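Local atomic coordinates of zinc transport transcriptional regulator (Lactococcus lactis subsp. lactis, PDB entry 5YHY), a protein that probably acts as a zinc-responsive MarR-family transcriptional regulator, binding DNA through a winged helix-turn-helix and, in this structure, holding a zinc ion. Residues A[20-25]-A[29-34]; A[33-38]-A[78-83]; A[37-42]-A[61-66]; A[41-46]-A[73-78]; A[56-61]-A[66-71]. The protein carries 1 engineered substitution. All coordinates share one frame; numbering follows the deposited sequence.

Overall arrangement
From the N terminus, the chain leaves helix 4-19 and enters a long loop that contact 1 closes on itself. Contact 2 starts where contact 1 ends and brings the final part of that loop against the turn before strand 81-85, closing the widest loop of the five. Within its span, contact 4 packs helix 38-49 against helix 65-77, and contact 5, in turn enclosed by contact 4, folds helix 54-61 onto helix 65-77. Contact 3 starts at the beginning of helix 38-49 and crosses contact 5, since its second segment runs from L61 through the turn to A66. A zinc ion bound by E24 and H42 couples contact 1 to contacts 3 and 4.

Contact 1. Residues A[20-25]-A[29-34]; sequences ENKHEI and KSESDV. Engineered in segment 29-34: S30 (natural residue Cys). With ZN (zinc ion), chain B.
V34 supplies the van der Waals part of this loop-to-loop contact. Its CG1 lies 4.0 Å from the backbone O of N21 and 4.3 Å from CD2 of the H23 ring, which it approaches obliquely. With the valine's chi1 at -75°, CG1 stands anti to the carbonyl carbon, on the side that faces N21 and H23.

The electrostatic part is looser. K22, extended, brings its far end near the E31 carboxylate, but NZ stops 4.7 Å from E31 OE1, too far for a salt bridge, and the methylene CE of K22 is 4.3 Å from E31 OE2. The attraction between the two charges is therefore probably modest, and K22 also makes a cation-pi contact with F18.

Metal binding belongs to E24 alone of the two segments. Its chain runs extended beyond CG and places OE1 1.9 Å from the zinc ion; OE2 is a much longer 2.7 Å from the zinc ion, so the carboxylate grips chiefly through one oxygen. H42, H108 and H112 complete the site. S30 is an engineered replacement of cysteine at a position known to bind zinc in this protein, though it holds none here.

The loop joins helix 4-19 to helix 38-49. I25 tucks against F18 and A19 of the former, Y119 of helix 102-123 and M16 of the second subunit, while K29 rests on H111 of helix 102-123.

Contact 2. Residues A[33-38]-A[78-83]; sequences DVKLTS and QELIKS
One methyl group of L80, CD1, receives both side chains that come from the loop. L36 meets it tip to tip, with CD2 4.0 Å from L80 CD1 and the other methyl, L36 CD1, only slightly farther at 4.2 Å from the same atom. K35 also arrives tip to tip, its NZ 3.9 Å from L80 CD1. The lysine gets there by a folded route: CG is anti to the backbone N, but bends at chi3 (68°) and chi4 (76°) bring the ammonium end up to the leucine's methyl, so that a charged group borders an otherwise apolar meeting.

L80 owes its position to a Schellman motif that ends helix 65-77. E79, with positive phi, is the C-prime residue; L80 N bonds back to L75 O and E79 N to Q76 O. The chain then enters strand 81-85, which pairs antiparallel with strand 93-97 in the beta-hairpin that forms the wing of the winged helix-turn-helix.

L36 and L80 are both buried. L36 continues onto E41 and L44 of helix 38-49, whereas L80 packs on L75, K100 and A101 and shares backbone hydrogen bonds with T98.

Contact 3. Residues A[37-42]-A[61-66]; sequences TSTQEH and LKISPA. With ZN (zinc ion), chain B.
T39 and I63 meet tip to tip, methyl to methyl, with T39 CG2 3.7 Å from I63 CD1. In T39, chi1, -66° to OG1, leaves the methyl CG2 anti to the backbone N. I63 has its CG1 branch in the crowded position between backbone N and carbonyl carbon, and the straight continuation of that branch carries CD1 out to the threonine.

Next to this pair, L61 straddles the base of H42: its CD2 lies 4.0 Å from H42 CB and its CD1 4.2 Å from the same carbon. The imidazole itself leads away from the leucine, so that H42 NE2 reaches the zinc ion at 2.0 Å. The backbone O of S38 sits above one ring face, 3.1 Å from the plane and displaced toward the rim.

T37 and Q40 form the capping box that opens helix 38-49. Q40 N donates to T37 OG1 at 3.1 Å, and T37 N donates in return to Q40 OE1, approaching from well above the plane of that amide.

L61 packs on the CB of H42, while the histidine's ring serves the metal. The zinc ion is likely to draw electron density from the imidazole, and the S38 carbonyl oxygen over the face would probably help to offset the resulting positive charge.

Contact 4. Residues A[41-46]-A[73-78]; sequences EHILML and KKLQEQ. With ZN (zinc ion), chain B.
The shortest polar bond here is the salt bridge from K73 NZ to E77 OE2, 2.7 Å, one turn apart along helix 65-77. The ammonium comes to the syn side of the oxygen, 29° out of the carboxylate plane. It decorates the surface of a helix whose inward side offers L75 to helix 38-49.

L75 divides its two methyls between neighbouring residues. CD1 lies 3.8 Å from I43 CG2 and almost as near to I43 CB, while L75 CD2 is 4.0 Å from both L44 CD2 and L44 CG. Each of these side-chain pairs meets at a slant. In I43, with chi1 at -70° for CG1, the CG2 branch stands anti to the backbone N and faces L75.

In the winged helix-turn-helix, helix 65-77 is probably the recognition helix, as in other MarR proteins, and helix 38-49 packs against it. All three touching residues are buried.

At L44, an alanine would lack the CG and both methyls that L75 CD2 rests against, and would probably open a gap between L75 and V104. L44 also packs on L36 and I81, bringing the wing into the same core. I43 extends the layer to I57 and L61 of helix 54-61.

Contact 5. Residues A[56-61]-A[66-71]; sequences KIAEKL and AAVTKA
The helix-turn-helix itself is made here: helix 54-61 packs against helix 65-77, which as in other MarR proteins probably serves as the recognition helix. The two come close: the CA atoms of A58 and V68 are 6.2 Å apart, a closeness consistent with the small alanine.

V68 is the side chain that fills the angle between the helices. Its CG2 presses on the backbone of the first helix, 3.7 Å from A58 CA, and lies 3.8 Å from A58 CB, so that the methyl rests on the alanine. The same methyl is 3.9 Å from I57 CG2. V68 CG1, anti to the backbone N at a chi1 of 170°, also turns to the isoleucine, 4.0 Å from I57 CG2 and a little farther from I57 CB. One residue therefore spreads its two branches over two successive positions of the partner helix. Replacing V68 by a glycine would remove both methyls and would probably leave I57 and A58 without their partner across the turn, opening a gap between the helices.

Around this pair, I57 reaches back to I43 of helix 38-49, as does A71, and I63 from the turn touches V68. S64 OG accepts from A67 N at the start of helix 65-77, while T53 OG1 accepts from K56 N near the start of helix 54-61. On the exposed side of that first helix, K56 NZ bridges to E59 OE1 at 2.9 Å, meeting the carboxylate oxygen on its syn lone pair.

Contact 1. Residues A[20-25]-A[29-34]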
# COMPACT_ATOMS: atom_id res chain seq x y z
N GLU A 20 0.25 4.92 2.94
CA GLU A 20 0.53 5.12 4.36
C GLU A 20 -0.42 6.16 4.97
O GLU A 20 -0.57 7.26 4.45
CB GLU A 20 1.98 5.53 4.57
CG GLU A 20 2.47 5.33 5.99
CD GLU A 20 3.94 5.66 6.16
OE1 GLU A 20 4.55 6.15 5.19
OE2 GLU A 20 4.47 5.43 7.27
N ASN A 21 -1.05 5.78 6.08
CA ASN A 21 -1.97 6.66 6.81
C ASN A 21 -3.29 6.96 6.09
O ASN A 21 -3.92 7.99 6.35
CB ASN A 21 -1.27 7.96 7.21
CG ASN A 21 -0.04 7.73 8.07
OD1 ASN A 21 -0.02 6.82 8.90
ND2 ASN A 21 0.98 8.55 7.88
N LYS A 22 -3.71 6.06 5.20
CA LYS A 22 -4.96 6.24 4.46
C LYS A 22 -5.88 5.05 4.62
O LYS A 22 -5.42 3.92 4.80
CB LYS A 22 -4.67 6.49 2.98
CG LYS A 22 -4.00 7.82 2.70
CD LYS A 22 -3.72 7.98 1.22
CE LYS A 22 -2.86 9.21 0.97
NZ LYS A 22 -2.57 9.38 -0.47
N HIS A 23 -7.19 5.29 4.56
CA HIS A 23 -8.18 4.23 4.65
C HIS A 23 -8.44 3.62 3.29
O HIS A 23 -8.87 2.48 3.19
CB HIS A 23 -9.52 4.76 5.18
CG HIS A 23 -9.54 5.00 6.66
ND1 HIS A 23 -9.04 4.08 7.57
CD2 HIS A 23 -10.02 6.03 7.39
CE1 HIS A 23 -9.20 4.55 8.79
NE2 HIS A 23 -9.79 5.73 8.71
N GLU A 24 -8.20 4.41 2.24
CA GLU A 24 -8.53 4.02 0.88
C GLU A 24 -7.54 4.65 -0.08
O GLU A 24 -7.06 5.75 0.16
CB GLU A 24 -9.93 4.52 0.52
CG GLU A 24 -11.06 3.56 0.79
CD GLU A 24 -12.36 4.03 0.17
OE1 GLU A 24 -12.78 5.16 0.47
OE2 GLU A 24 -12.96 3.26 -0.61
N ILE A 25 -7.26 3.95 -1.18
CA ILE A 25 -6.45 4.54 -2.24
C ILE A 25 -7.35 5.40 -3.13
O ILE A 25 -8.15 4.88 -3.91
CB ILE A 25 -5.75 3.46 -3.08
CG1 ILE A 25 -4.79 2.64 -2.21
CG2 ILE A 25 -4.98 4.10 -4.24
CD1 ILE A 25 -3.64 3.43 -1.66
N LYS A 29 -7.14 13.78 -4.51
CA LYS A 29 -7.54 14.21 -3.18
C LYS A 29 -6.35 14.82 -2.45
O LYS A 29 -5.25 14.26 -2.46
CB LYS A 29 -8.07 13.01 -2.39
CG LYS A 29 -8.48 13.32 -0.97
CD LYS A 29 -9.11 12.10 -0.32
CE LYS A 29 -9.45 12.36 1.14
NZ LYS A 29 -10.14 11.20 1.76
N SER A 30 -6.55 15.97 -1.81
CA SER A 30 -5.49 16.57 -1.02
C SER A 30 -5.31 15.84 0.31
O SER A 30 -6.24 15.21 0.81
CB SER A 30 -5.78 18.06 -0.77
OG SER A 30 -5.46 18.83 -1.91
N GLU A 31 -4.10 15.91 0.85
CA GLU A 31 -3.83 15.36 2.17
C GLU A 31 -4.75 16.04 3.18
O GLU A 31 -4.94 17.25 3.14
CB GLU A 31 -2.37 15.59 2.57
CG GLU A 31 -1.35 14.91 1.67
CD GLU A 31 -1.10 13.46 2.05
OE1 GLU A 31 -0.12 12.87 1.54
OE2 GLU A 31 -1.87 12.91 2.86
N SER A 32 -5.32 15.25 4.09
CA SER A 32 -6.18 15.80 5.13
C SER A 32 -6.26 14.86 6.32
O SER A 32 -5.75 13.74 6.28
CB SER A 32 -7.58 16.08 4.58
OG SER A 32 -8.28 14.88 4.30
N ASP A 33 -6.89 15.33 7.39
CA ASP A 33 -7.10 14.52 8.58
C ASP A 33 -8.21 13.50 8.31
O ASP A 33 -9.28 13.86 7.82
CB ASP A 33 -7.47 15.40 9.77
CG ASP A 33 -6.40 16.43 10.10
OD1 ASP A 33 -5.61 16.78 9.20
OD2 ASP A 33 -6.35 16.88 11.26
N VAL A 34 -7.94 12.24 8.62
CA VAL A 34 -8.92 11.17 8.43
C VAL A 34 -10.06 11.30 9.44
O VAL A 34 -9.93 10.90 10.59
CB VAL A 34 -8.28 9.78 8.53
CG1 VAL A 34 -7.48 9.47 7.27
CG2 VAL A 34 -7.39 9.68 9.77
ZN ZN B . -14.51 5.43 -0.37

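Contact 2. Residues A[33-38]-A[78-83]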
# COMPACT_ATOMS: atom_id res chain seq x y z
N ASP A 33 -6.89 15.33 7.39
CA ASP A 33 -7.10 14.52 8.58
C ASP A 33 -8.21 13.50 8.31
O ASP A 33 -9.28 13.86 7.82
CB ASP A 33 -7.47 15.40 9.77
CG ASP A 33 -6.40 16.43 10.10
OD1 ASP A 33 -5.61 16.78 9.20
OD2 ASP A 33 -6.35 16.88 11.26
N VAL A 34 -7.94 12.24 8.62
CA VAL A 34 -8.92 11.17 8.43
C VAL A 34 -10.06 11.30 9.44
O VAL A 34 -9.93 10.90 10.59
CB VAL A 34 -8.28 9.78 8.53
CG1 VAL A 34 -7.48 9.47 7.27
CG2 VAL A 34 -7.39 9.68 9.77
N LYS A 35 -11.18 11.85 8.98
CA LYS A 35 -12.31 12.12 9.87
C LYS A 35 -13.23 10.91 9.99
O LYS A 35 -13.73 10.61 11.07
CB LYS A 35 -13.09 13.34 9.36
CG LYS A 35 -14.18 13.84 10.31
CD LYS A 35 -14.79 15.15 9.81
CE LYS A 35 -15.59 14.96 8.53
NZ LYS A 35 -16.92 14.33 8.77
N LEU A 36 -13.44 10.22 8.87
CA LEU A 36 -14.39 9.11 8.82
C LEU A 36 -13.74 7.83 8.31
O LEU A 36 -12.78 7.87 7.54
CB LEU A 36 -15.55 9.46 7.89
CG LEU A 36 -16.39 10.67 8.28
CD1 LEU A 36 -17.47 10.93 7.23
CD2 LEU A 36 -17.01 10.46 9.65
N THR A 37 -14.27 6.69 8.73
CA THR A 37 -13.84 5.41 8.18
C THR A 37 -14.43 5.29 6.79
O THR A 37 -15.35 6.02 6.44
CB THR A 37 -14.34 4.23 9.01
OG1 THR A 37 -15.77 4.17 8.94
CG2 THR A 37 -13.91 4.39 10.47
N SER A 38 -13.91 4.36 6.00
CA SER A 38 -14.43 4.16 4.66
C SER A 38 -15.89 3.71 4.70
O SER A 38 -16.70 4.17 3.90
CB SER A 38 -13.56 3.17 3.87
OG SER A 38 -13.53 1.91 4.48
N GLN A 78 -22.00 12.28 15.15
CA GLN A 78 -21.41 13.42 14.46
C GLN A 78 -22.47 14.26 13.73
O GLN A 78 -22.13 15.20 13.01
CB GLN A 78 -20.34 12.95 13.47
CG GLN A 78 -19.17 12.23 14.13
CD GLN A 78 -18.38 13.14 15.06
OE1 GLN A 78 -18.02 14.26 14.69
NE2 GLN A 78 -18.12 12.67 16.27
N GLU A 79 -23.73 13.91 13.93
CA GLU A 79 -24.85 14.65 13.34
C GLU A 79 -24.78 14.73 11.82
O GLU A 79 -25.15 15.74 11.21
CB GLU A 79 -24.98 16.03 13.99
CG GLU A 79 -25.27 15.93 15.48
CD GLU A 79 -25.32 17.27 16.18
OE1 GLU A 79 -24.69 18.22 15.69
OE2 GLU A 79 -25.98 17.35 17.23
N LEU A 80 -24.31 13.64 11.22
CA LEU A 80 -24.16 13.53 9.78
C LEU A 80 -25.34 12.80 9.14
O LEU A 80 -25.58 12.91 7.94
CB LEU A 80 -22.85 12.81 9.44
CG LEU A 80 -21.58 13.64 9.67
CD1 LEU A 80 -20.33 12.77 9.66
CD2 LEU A 80 -21.51 14.74 8.62
N ILE A 81 -26.08 12.05 9.96
CA ILE A 81 -27.29 11.38 9.48
C ILE A 81 -28.37 11.54 10.53
O ILE A 81 -28.08 11.88 11.68
CB ILE A 81 -27.07 9.87 9.22
CG1 ILE A 81 -26.67 9.17 10.52
CG2 ILE A 81 -26.02 9.66 8.13
CD1 ILE A 81 -26.41 7.67 10.36
N LYS A 82 -29.61 11.27 10.12
CA LYS A 82 -30.76 11.36 11.02
C LYS A 82 -31.76 10.26 10.69
O LYS A 82 -31.98 9.91 9.51
CB LYS A 82 -31.41 12.74 10.91
CG LYS A 82 -31.85 13.13 9.49
CD LYS A 82 -32.36 14.57 9.45
CE LYS A 82 -32.65 15.02 8.03
NZ LYS A 82 -33.71 14.21 7.37
N SER A 83 -32.38 9.70 11.72
CA SER A 83 -33.36 8.65 11.53
C SER A 83 -34.78 9.20 11.41
O SER A 83 -35.10 10.28 11.92
CB SER A 83 -33.29 7.66 12.68
OG SER A 83 -33.62 8.30 13.92

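Contact 3. Residues A[37-42]-A[61-66]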
# COMPACT_ATOMS: atom_id res chain seq x y z
N THR A 37 -14.27 6.69 8.73
CA THR A 37 -13.84 5.41 8.18
C THR A 37 -14.43 5.29 6.79
O THR A 37 -15.35 6.02 6.44
CB THR A 37 -14.34 4.23 9.01
OG1 THR A 37 -15.77 4.17 8.94
CG2 THR A 37 -13.91 4.39 10.47
N SER A 38 -13.91 4.36 6.00
CA SER A 38 -14.43 4.16 4.66
C SER A 38 -15.89 3.71 4.70
O SER A 38 -16.70 4.17 3.90
CB SER A 38 -13.56 3.17 3.87
OG SER A 38 -13.53 1.91 4.48
N THR A 39 -16.24 2.82 5.64
CA THR A 39 -17.62 2.38 5.74
C THR A 39 -18.54 3.58 6.02
O THR A 39 -19.60 3.72 5.41
CB THR A 39 -17.81 1.30 6.83
OG1 THR A 39 -17.11 0.12 6.44
CG2 THR A 39 -19.28 0.97 7.01
N GLN A 40 -18.11 4.45 6.93
CA GLN A 40 -18.90 5.63 7.23
C GLN A 40 -19.08 6.51 5.99
O GLN A 40 -20.19 6.97 5.71
CB GLN A 40 -18.26 6.41 8.38
CG GLN A 40 -18.35 5.63 9.69
CD GLN A 40 -17.32 6.05 10.72
OE1 GLN A 40 -16.69 7.10 10.61
NE2 GLN A 40 -17.16 5.22 11.75
N GLU A 41 -18.00 6.72 5.24
CA GLU A 41 -18.07 7.54 4.03
C GLU A 41 -19.02 6.91 3.03
O GLU A 41 -19.76 7.60 2.34
CB GLU A 41 -16.68 7.68 3.39
CG GLU A 41 -15.64 8.39 4.24
CD GLU A 41 -15.58 9.88 3.99
OE1 GLU A 41 -16.54 10.45 3.43
OE2 GLU A 41 -14.55 10.50 4.35
N HIS A 42 -18.99 5.58 2.94
CA HIS A 42 -19.80 4.90 1.95
C HIS A 42 -21.28 4.87 2.31
O HIS A 42 -22.12 4.91 1.42
CB HIS A 42 -19.24 3.51 1.66
CG HIS A 42 -17.85 3.56 1.12
ND1 HIS A 42 -17.05 2.44 1.03
CD2 HIS A 42 -17.11 4.60 0.66
CE1 HIS A 42 -15.88 2.79 0.52
NE2 HIS A 42 -15.89 4.09 0.30
N LEU A 61 -23.77 -2.36 0.72
CA LEU A 61 -22.34 -2.25 0.99
C LEU A 61 -21.69 -3.61 1.22
O LEU A 61 -20.48 -3.70 1.38
CB LEU A 61 -22.08 -1.33 2.19
CG LEU A 61 -22.55 0.12 2.04
CD1 LEU A 61 -22.10 0.93 3.25
CD2 LEU A 61 -22.05 0.75 0.75
N LYS A 62 -22.52 -4.65 1.23
CA LYS A 62 -22.04 -6.02 1.42
C LYS A 62 -21.29 -6.18 2.73
O LYS A 62 -20.21 -6.77 2.78
CB LYS A 62 -21.16 -6.45 0.23
CG LYS A 62 -21.89 -6.44 -1.09
CD LYS A 62 -21.05 -7.09 -2.19
CE LYS A 62 -21.88 -7.39 -3.42
NZ LYS A 62 -22.28 -6.16 -4.15
N ILE A 63 -21.86 -5.64 3.80
CA ILE A 63 -21.27 -5.75 5.14
C ILE A 63 -22.33 -6.23 6.12
O ILE A 63 -23.51 -6.29 5.79
CB ILE A 63 -20.67 -4.43 5.63
CG1 ILE A 63 -21.75 -3.34 5.63
CG2 ILE A 63 -19.46 -4.03 4.77
CD1 ILE A 63 -21.24 -1.96 6.06
N SER A 64 -21.91 -6.58 7.33
CA SER A 64 -22.80 -7.20 8.30
C SER A 64 -23.64 -6.17 9.05
O SER A 64 -23.29 -4.99 9.10
CB SER A 64 -22.01 -8.03 9.31
OG SER A 64 -21.37 -7.18 10.25
N PRO A 65 -24.76 -6.61 9.65
CA PRO A 65 -25.55 -5.68 10.46
C PRO A 65 -24.72 -5.05 11.59
O PRO A 65 -24.91 -3.88 11.88
CB PRO A 65 -26.66 -6.58 11.02
CG PRO A 65 -26.83 -7.63 9.94
CD PRO A 65 -25.44 -7.91 9.47
N ALA A 66 -23.80 -5.80 12.19
CA ALA A 66 -22.96 -5.21 13.23
C ALA A 66 -22.12 -4.05 12.69
O ALA A 66 -21.96 -3.02 13.35
CB ALA A 66 -22.05 -6.27 13.86
ZN ZN B . -14.51 5.43 -0.37

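Contact 4. Residues A[41-46]-A[73-78]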
# COMPACT_ATOMS: atom_id res chain seq x y z
N GLU A 41 -18.00 6.72 5.24
CA GLU A 41 -18.07 7.54 4.03
C GLU A 41 -19.02 6.91 3.03
O GLU A 41 -19.76 7.60 2.34
CB GLU A 41 -16.68 7.68 3.39
CG GLU A 41 -15.64 8.39 4.24
CD GLU A 41 -15.58 9.88 3.99
OE1 GLU A 41 -16.54 10.45 3.43
OE2 GLU A 41 -14.55 10.50 4.35
N HIS A 42 -18.99 5.58 2.94
CA HIS A 42 -19.80 4.90 1.95
C HIS A 42 -21.28 4.87 2.31
O HIS A 42 -22.12 4.91 1.42
CB HIS A 42 -19.24 3.51 1.66
CG HIS A 42 -17.85 3.56 1.12
ND1 HIS A 42 -17.05 2.44 1.03
CD2 HIS A 42 -17.11 4.60 0.66
CE1 HIS A 42 -15.88 2.79 0.52
NE2 HIS A 42 -15.89 4.09 0.30
N ILE A 43 -21.59 4.85 3.60
CA ILE A 43 -22.97 5.01 4.01
C ILE A 43 -23.48 6.38 3.57
O ILE A 43 -24.58 6.49 3.03
CB ILE A 43 -23.14 4.81 5.52
CG1 ILE A 43 -22.93 3.33 5.86
CG2 ILE A 43 -24.53 5.29 5.98
CD1 ILE A 43 -23.09 3.01 7.32
N LEU A 44 -22.67 7.41 3.76
CA LEU A 44 -23.10 8.75 3.36
C LEU A 44 -23.35 8.83 1.86
O LEU A 44 -24.34 9.41 1.42
CB LEU A 44 -22.10 9.81 3.81
CG LEU A 44 -21.90 9.97 5.31
CD1 LEU A 44 -20.93 11.11 5.53
CD2 LEU A 44 -23.21 10.25 6.02
N MET A 45 -22.48 8.21 1.06
CA MET A 45 -22.70 8.16 -0.38
C MET A 45 -23.98 7.45 -0.74
O MET A 45 -24.70 7.87 -1.65
CB MET A 45 -21.53 7.48 -1.11
CG MET A 45 -20.31 8.36 -1.24
SD MET A 45 -18.95 7.56 -2.13
CE MET A 45 -19.72 7.13 -3.67
N LEU A 46 -24.28 6.36 -0.05
CA LEU A 46 -25.49 5.62 -0.31
C LEU A 46 -26.73 6.47 0.02
O LEU A 46 -27.68 6.52 -0.76
CB LEU A 46 -25.48 4.30 0.48
CG LEU A 46 -26.71 3.42 0.32
CD1 LEU A 46 -26.97 3.10 -1.15
CD2 LEU A 46 -26.57 2.14 1.14
N LYS A 73 -23.97 4.52 14.24
CA LYS A 73 -23.89 5.12 15.56
C LYS A 73 -22.95 6.31 15.52
O LYS A 73 -23.26 7.38 16.01
CB LYS A 73 -23.42 4.10 16.60
CG LYS A 73 -23.33 4.65 18.01
CD LYS A 73 -23.03 3.54 19.01
CE LYS A 73 -22.84 4.09 20.42
NZ LYS A 73 -21.55 4.82 20.55
N LYS A 74 -21.78 6.11 14.92
CA LYS A 74 -20.79 7.17 14.82
C LYS A 74 -21.26 8.33 13.95
O LYS A 74 -21.07 9.50 14.30
CB LYS A 74 -19.46 6.63 14.30
CG LYS A 74 -18.36 7.69 14.25
CD LYS A 74 -18.04 8.20 15.64
CE LYS A 74 -16.79 9.08 15.64
NZ LYS A 74 -16.36 9.44 17.01
N LEU A 75 -21.87 8.03 12.81
CA LEU A 75 -22.38 9.08 11.93
C LEU A 75 -23.46 9.91 12.61
O LEU A 75 -23.53 11.13 12.44
CB LEU A 75 -22.91 8.49 10.63
CG LEU A 75 -21.83 7.94 9.70
CD1 LEU A 75 -22.50 7.17 8.58
CD2 LEU A 75 -20.98 9.08 9.15
N GLN A 76 -24.32 9.24 13.36
CA GLN A 76 -25.40 9.93 14.05
C GLN A 76 -24.85 10.82 15.16
O GLN A 76 -25.30 11.96 15.34
CB GLN A 76 -26.40 8.91 14.60
CG GLN A 76 -27.60 9.51 15.32
CD GLN A 76 -28.53 8.43 15.81
OE1 GLN A 76 -28.08 7.43 16.38
NE2 GLN A 76 -29.83 8.61 15.58
N GLU A 77 -23.85 10.32 15.88
CA GLU A 77 -23.17 11.11 16.92
C GLU A 77 -22.56 12.38 16.35
O GLU A 77 -22.60 13.44 16.99
CB GLU A 77 -22.10 10.27 17.61
CG GLU A 77 -22.66 9.14 18.45
CD GLU A 77 -21.61 8.18 18.99
OE1 GLU A 77 -20.47 8.16 18.46
OE2 GLU A 77 -21.92 7.44 19.94
N GLN A 78 -22.00 12.28 15.15
CA GLN A 78 -21.41 13.42 14.46
C GLN A 78 -22.47 14.26 13.73
O GLN A 78 -22.13 15.20 13.01
CB GLN A 78 -20.34 12.95 13.47
CG GLN A 78 -19.17 12.23 14.13
CD GLN A 78 -18.38 13.14 15.06
OE1 GLN A 78 -18.02 14.26 14.69
NE2 GLN A 78 -18.12 12.67 16.27
ZN ZN B . -14.51 5.43 -0.37

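Contact 5. Residues A[56-61]-A[66-71]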
# COMPACT_ATOMS: atom_id res chain seq x y z
N LYS A 56 -31.02 -2.35 4.09
CA LYS A 56 -30.63 -1.91 2.76
C LYS A 56 -29.16 -1.51 2.72
O LYS A 56 -28.45 -1.80 1.75
CB LYS A 56 -31.53 -0.76 2.30
CG LYS A 56 -31.14 -0.14 0.97
CD LYS A 56 -31.26 -1.13 -0.17
CE LYS A 56 -32.66 -1.70 -0.28
NZ LYS A 56 -32.81 -2.51 -1.53
N ILE A 57 -28.70 -0.85 3.78
CA ILE A 57 -27.30 -0.46 3.85
C ILE A 57 -26.38 -1.69 3.86
O ILE A 57 -25.38 -1.73 3.14
CB ILE A 57 -27.01 0.43 5.07
CG1 ILE A 57 -27.78 1.75 4.95
CG2 ILE A 57 -25.52 0.70 5.18
CD1 ILE A 57 -27.77 2.58 6.25
N ALA A 58 -26.73 -2.69 4.67
CA ALA A 58 -25.94 -3.91 4.75
C ALA A 58 -25.92 -4.62 3.41
O ALA A 58 -24.89 -5.15 2.99
CB ALA A 58 -26.50 -4.85 5.84
N GLU A 59 -27.07 -4.63 2.74
CA GLU A 59 -27.19 -5.29 1.44
C GLU A 59 -26.30 -4.59 0.42
O GLU A 59 -25.53 -5.25 -0.30
CB GLU A 59 -28.65 -5.23 0.99
CG GLU A 59 -28.90 -5.79 -0.41
CD GLU A 59 -30.26 -5.39 -0.95
OE1 GLU A 59 -30.49 -4.18 -1.13
OE2 GLU A 59 -31.10 -6.28 -1.19
N LYS A 60 -26.41 -3.27 0.34
CA LYS A 60 -25.73 -2.50 -0.70
C LYS A 60 -24.22 -2.49 -0.52
O LYS A 60 -23.47 -2.56 -1.50
CB LYS A 60 -26.24 -1.06 -0.70
CG LYS A 60 -27.61 -0.87 -1.33
CD LYS A 60 -27.50 -0.76 -2.84
CE LYS A 60 -28.72 -0.07 -3.43
NZ LYS A 60 -28.62 0.06 -4.92
N LEU A 61 -23.77 -2.36 0.72
CA LEU A 61 -22.34 -2.25 0.99
C LEU A 61 -21.69 -3.61 1.22
O LEU A 61 -20.48 -3.70 1.38
CB LEU A 61 -22.08 -1.33 2.19
CG LEU A 61 -22.55 0.12 2.04
CD1 LEU A 61 -22.10 0.93 3.25
CD2 LEU A 61 -22.05 0.75 0.75
N ALA A 66 -23.80 -5.80 12.19
CA ALA A 66 -22.96 -5.21 13.23
C ALA A 66 -22.12 -4.05 12.69
O ALA A 66 -21.96 -3.02 13.35
CB ALA A 66 -22.05 -6.27 13.86
N ALA A 67 -21.55 -4.24 11.50
CA ALA A 67 -20.74 -3.20 10.89
C ALA A 67 -21.59 -1.97 10.61
O ALA A 67 -21.15 -0.83 10.79
CB ALA A 67 -20.09 -3.72 9.61
N VAL A 68 -22.81 -2.19 10.14
CA VAL A 68 -23.70 -1.09 9.81
C VAL A 68 -24.08 -0.34 11.09
O VAL A 68 -24.03 0.90 11.15
CB VAL A 68 -24.97 -1.59 9.10
CG1 VAL A 68 -25.99 -0.47 8.99
CG2 VAL A 68 -24.61 -2.12 7.72
N THR A 69 -24.43 -1.09 12.12
CA THR A 69 -24.81 -0.50 13.41
C THR A 69 -23.70 0.40 13.95
O THR A 69 -23.96 1.51 14.40
CB THR A 69 -25.17 -1.60 14.43
OG1 THR A 69 -26.37 -2.26 14.00
CG2 THR A 69 -25.38 -1.00 15.82
N LYS A 70 -22.46 -0.08 13.90
CA LYS A 70 -21.31 0.67 14.39
C LYS A 70 -21.13 1.98 13.62
O LYS A 70 -20.97 3.05 14.21
CB LYS A 70 -20.03 -0.17 14.32
CG LYS A 70 -18.76 0.61 14.63
CD LYS A 70 -17.54 -0.30 14.65
CE LYS A 70 -16.29 0.47 15.07
NZ LYS A 70 -15.14 -0.45 15.32
N ALA A 71 -21.17 1.89 12.29
CA ALA A 71 -20.97 3.07 11.46
C ALA A 71 -22.10 4.08 11.64
O ALA A 71 -21.85 5.29 11.68
CB ALA A 71 -20.83 2.67 10.00